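Nidogen-1 (Mus musculus, PDB 1GL4) associates tightly with laminin and binds collagen IV and perlecan in basement membranes, this chain being the G2 fragment with an EGF-like module and a beta-barrel. Local coordinates at residues Tyr192-Ser196 and Ser197-Ser201; Pro175-Pro178 and Tyr179-Val183. All coordinates share one frame; numbering follows the deposited sequence.

Contact 2 comes first along the chain. Within residues 175-183 it closes a turn from Pro178 to Ala181, where the polypeptide, having left strand 173-174, reverses into the start of strand 182-195. That strand then runs along the barrel wall, and contact 1 closes a tight hairpin at its far end, within residues 192-201, returning the chain along strand 198-210. The two contacts are therefore in series and neither encloses the other. They lie on opposite sides of the chain's centre. The centres of contact 1 and contact 2 are about 34 Å apart, and their nearest atoms about 18 Å apart. They do not touch, but they mark the two ends of one strand.

Contact 1. Residues Tyr192-Ser196 and Ser197-Ser201; sequences YHYSS and SVITS
The contact is a tight beta hairpin of the nidogen G2 beta-barrel, in which the pairs His193-Thr200 and Tyr194-Ile199 hold strands 182-195 and 198-210 antiparallel (154° between their local directions). The chain reverses through Ser196 and Ser197, between Ser195 and Val198; both serines have positive phi, as in a type I' turn. His193 and Thr200 form the hydrogen-bonded pair: His193 N reaches Thr200 O at 2.9 Å and 164°, and Thr200 N returns to His193 O at 3.0 Å. Nearer the turn, Ser195 N donates to Val198 O at 3.0 Å, whereas the bond from Val198 N to Ser195 O is weak.

On the face carrying Tyr194 and Ile199, the tyrosine ring meets the isoleucine edge-on, CD1 lying 3.9 Å from Ile199 CG1. With CG anti to the backbone N, chi1 167° carries the Tyr194 ring back over the turn, where CE1 comes 3.5 Å from Ser197 N. Tyr194 OH is hydrogen-bonded to Glu235 OE2, the oxygen that also takes Ser197 OG. Replacing Tyr194 by an alanine would probably open a gap beside Ile199 CG1 and leave Glu235 OE2 with Ser197 OG but without the tyrosine hydroxyl.

The other branch of Ile199 meets Tyr192: CG2 lies at the ring edge, in plane, 3.8 Å from Tyr192 CD2. Phe233 is a further neighbour of Ile199. Ser201 CB sits over the centre of one Tyr192 face in a CH-pi contact, while Trp114 stacks on Tyr192. Beside His193 and Thr200, a water donates to His193 O at 2.9 Å and lies 3.1 Å from Thr200 OG1.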
# COMPACT_ATOMS: atom_id res chain seq x y z
N TYR A 192 -16.33 -3.03 -3.53
CA TYR A 192 -16.01 -4.27 -2.84
C TYR A 192 -17.30 -4.84 -2.25
O TYR A 192 -17.90 -4.24 -1.35
CB TYR A 192 -14.98 -4.02 -1.73
CG TYR A 192 -13.57 -3.76 -2.26
CD1 TYR A 192 -13.26 -2.58 -2.94
CD2 TYR A 192 -12.57 -4.73 -2.13
CE1 TYR A 192 -11.98 -2.37 -3.49
CE2 TYR A 192 -11.29 -4.53 -2.67
CZ TYR A 192 -11.00 -3.35 -3.35
OH TYR A 192 -9.75 -3.17 -3.91
N HIS A 193 -17.72 -6.00 -2.76
CA HIS A 193 -18.94 -6.68 -2.33
C HIS A 193 -18.68 -7.72 -1.24
O HIS A 193 -17.82 -8.59 -1.40
CB HIS A 193 -19.61 -7.34 -3.54
CG HIS A 193 -19.87 -6.40 -4.67
ND1 HIS A 193 -20.89 -5.47 -4.65
CD2 HIS A 193 -19.21 -6.20 -5.84
CE1 HIS A 193 -20.84 -4.74 -5.75
NE2 HIS A 193 -19.83 -5.16 -6.48
N TYR A 194 -19.43 -7.64 -0.15
CA TYR A 194 -19.29 -8.57 0.97
C TYR A 194 -20.46 -9.55 1.09
O TYR A 194 -21.62 -9.17 0.91
CB TYR A 194 -19.17 -7.80 2.29
CG TYR A 194 -19.32 -8.68 3.52
CD1 TYR A 194 -18.26 -9.46 3.98
CD2 TYR A 194 -20.55 -8.78 4.18
CE1 TYR A 194 -18.42 -10.34 5.05
CE2 TYR A 194 -20.73 -9.66 5.26
CZ TYR A 194 -19.66 -10.43 5.68
OH TYR A 194 -19.82 -11.32 6.72
N SER A 195 -20.14 -10.80 1.43
CA SER A 195 -21.14 -11.84 1.61
C SER A 195 -20.54 -13.07 2.31
O SER A 195 -19.66 -13.74 1.78
CB SER A 195 -21.73 -12.27 0.26
OG SER A 195 -22.61 -13.37 0.42
N SER A 196 -21.04 -13.35 3.51
CA SER A 196 -20.59 -14.49 4.31
C SER A 196 -19.09 -14.76 4.32
O SER A 196 -18.63 -15.83 3.89
CB SER A 196 -21.35 -15.75 3.88
OG SER A 196 -22.70 -15.69 4.30
N SER A 197 -18.33 -13.79 4.81
CA SER A 197 -16.88 -13.88 4.93
C SER A 197 -16.12 -13.94 3.60
O SER A 197 -15.00 -14.45 3.55
CB SER A 197 -16.50 -15.07 5.80
OG SER A 197 -17.12 -14.95 7.08
N VAL A 198 -16.72 -13.41 2.54
CA VAL A 198 -16.07 -13.37 1.24
C VAL A 198 -16.26 -11.99 0.62
O VAL A 198 -17.38 -11.48 0.55
CB VAL A 198 -16.62 -14.46 0.28
CG1 VAL A 198 -15.82 -14.45 -1.02
CG2 VAL A 198 -16.55 -15.82 0.94
N ILE A 199 -15.16 -11.38 0.18
CA ILE A 199 -15.22 -10.06 -0.45
C ILE A 199 -14.67 -10.15 -1.87
O ILE A 199 -13.55 -10.63 -2.08
CB ILE A 199 -14.43 -9.01 0.39
CG1 ILE A 199 -15.19 -8.72 1.70
CG2 ILE A 199 -14.25 -7.72 -0.41
CD1 ILE A 199 -14.41 -7.86 2.70
N THR A 200 -15.46 -9.69 -2.84
CA THR A 200 -15.09 -9.73 -4.25
C THR A 200 -15.17 -8.36 -4.91
O THR A 200 -15.89 -7.47 -4.45
CB THR A 200 -16.01 -10.69 -5.05
OG1 THR A 200 -17.38 -10.29 -4.87
CG2 THR A 200 -15.85 -12.12 -4.60
N SER A 201 -14.43 -8.20 -6.01
CA SER A 201 -14.44 -6.95 -6.77
C SER A 201 -13.90 -7.19 -8.18
O SER A 201 -13.01 -8.02 -8.39
CB SER A 201 -13.58 -5.87 -6.10
OG SER A 201 -12.20 -6.12 -6.29
O HOH W 1 -18.48 -11.25 -2.19

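Contact 2. Residues Pro175-Pro178 and Tyr179-Val183; sequences PQIP and YGASV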
# COMPACT_ATOMS: atom_id res chain seq x y z
N PRO A 175 2.07 -7.97 -20.97
CA PRO A 175 2.56 -7.33 -22.20
C PRO A 175 3.92 -6.67 -21.92
O PRO A 175 4.22 -6.31 -20.78
CB PRO A 175 1.49 -6.28 -22.50
CG PRO A 175 0.26 -6.77 -21.78
CD PRO A 175 0.82 -7.34 -20.50
N GLN A 176 4.73 -6.52 -22.95
CA GLN A 176 6.05 -5.91 -22.78
C GLN A 176 6.00 -4.39 -22.81
O GLN A 176 5.36 -3.79 -23.67
CB GLN A 176 7.00 -6.38 -23.87
CG GLN A 176 8.40 -5.82 -23.75
CD GLN A 176 9.28 -6.24 -24.90
OE1 GLN A 176 9.07 -5.83 -26.05
NE2 GLN A 176 10.27 -7.08 -24.61
N ILE A 177 6.68 -3.78 -21.85
CA ILE A 177 6.78 -2.33 -21.77
C ILE A 177 8.24 -2.00 -22.09
O ILE A 177 9.15 -2.63 -21.55
CB ILE A 177 6.40 -1.82 -20.36
CG1 ILE A 177 4.87 -1.86 -20.22
CG2 ILE A 177 6.92 -0.41 -20.13
CD1 ILE A 177 4.35 -1.26 -18.96
N PRO A 178 8.48 -1.04 -22.99
CA PRO A 178 9.84 -0.64 -23.39
C PRO A 178 10.75 -0.28 -22.22
O PRO A 178 10.32 0.35 -21.26
CB PRO A 178 9.60 0.56 -24.30
CG PRO A 178 8.25 0.26 -24.91
CD PRO A 178 7.47 -0.24 -23.71
N TYR A 179 12.01 -0.68 -22.31
CA TYR A 179 12.99 -0.36 -21.28
C TYR A 179 13.08 1.16 -21.14
O TYR A 179 13.20 1.88 -22.13
CB TYR A 179 14.37 -0.92 -21.66
CG TYR A 179 14.64 -2.36 -21.27
CD1 TYR A 179 13.59 -3.28 -21.15
CD2 TYR A 179 15.94 -2.81 -21.06
CE1 TYR A 179 13.84 -4.62 -20.82
CE2 TYR A 179 16.20 -4.15 -20.74
CZ TYR A 179 15.15 -5.04 -20.62
OH TYR A 179 15.41 -6.36 -20.31
N GLY A 180 13.01 1.64 -19.90
CA GLY A 180 13.11 3.07 -19.67
C GLY A 180 11.82 3.86 -19.77
O GLY A 180 11.82 5.07 -19.56
N ALA A 181 10.72 3.19 -20.11
CA ALA A 181 9.44 3.87 -20.23
C ALA A 181 8.85 4.08 -18.83
O ALA A 181 9.31 3.48 -17.85
CB ALA A 181 8.49 3.03 -21.09
N SER A 182 7.84 4.94 -18.74
CA SER A 182 7.17 5.21 -17.47
C SER A 182 5.67 4.97 -17.64
O SER A 182 5.18 4.87 -18.77
CB SER A 182 7.44 6.65 -17.03
OG SER A 182 7.08 7.57 -18.04
N VAL A 183 4.94 4.88 -16.53
CA VAL A 183 3.49 4.63 -16.57
C VAL A 183 2.69 5.57 -15.66
O VAL A 183 3.14 5.94 -14.58
CB VAL A 183 3.20 3.16 -16.15
CG1 VAL A 183 1.72 2.95 -15.92
CG2 VAL A 183 3.71 2.20 -17.22
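Pro178 and Ala181 close a type II beta turn that leads the chain into strand 182-195 of the G2 beta-barrel, held by one backbone hydrogen bond and a small apolar cluster.

The hydrogen bond runs from Ala181 N to Pro178 O, 3.1 Å long with 157° at the hydrogen. The donor stands 41° out of the plane of the Pro178 carbonyl, not on a lone pair. Tyr179 and Gly180 are the two central residues of the turn. Gly180 takes a positive phi, where a side chain would be pressed against the carbonyl oxygen of the residue before it. The CB of Tyr179 points away from the preceding residues. Just beyond the turn, Ser182 pairs by backbone hydrogen bonding with Met210, which joins the incoming strand to strand 198-210.

The apolar cluster is built mainly on Ile177, whose backbone N is held by Ser101 OG and whose side chain also touches Tyr100 and Pro104. Ala181 CB fits in beside it, 3.9 Å from Ile177 CG2, and lies 4.2 Å from Pro178 CB. The two branches of the isoleucine thus serve different partners. CG1 lies anti to the carbonyl carbon (chi1 -77°), and from there the extended chain carries the terminal methyl to the strand, while CG2 stays with the alanine. The side chain of Val183 is about 12 Å from that of Arg268, a residue involved in perlecan binding. Val183, which also touches Leu103, crosses the isoleucine at about a right angle, and Ile177 CD1 meets Val183 CG2 at 3.9 Å.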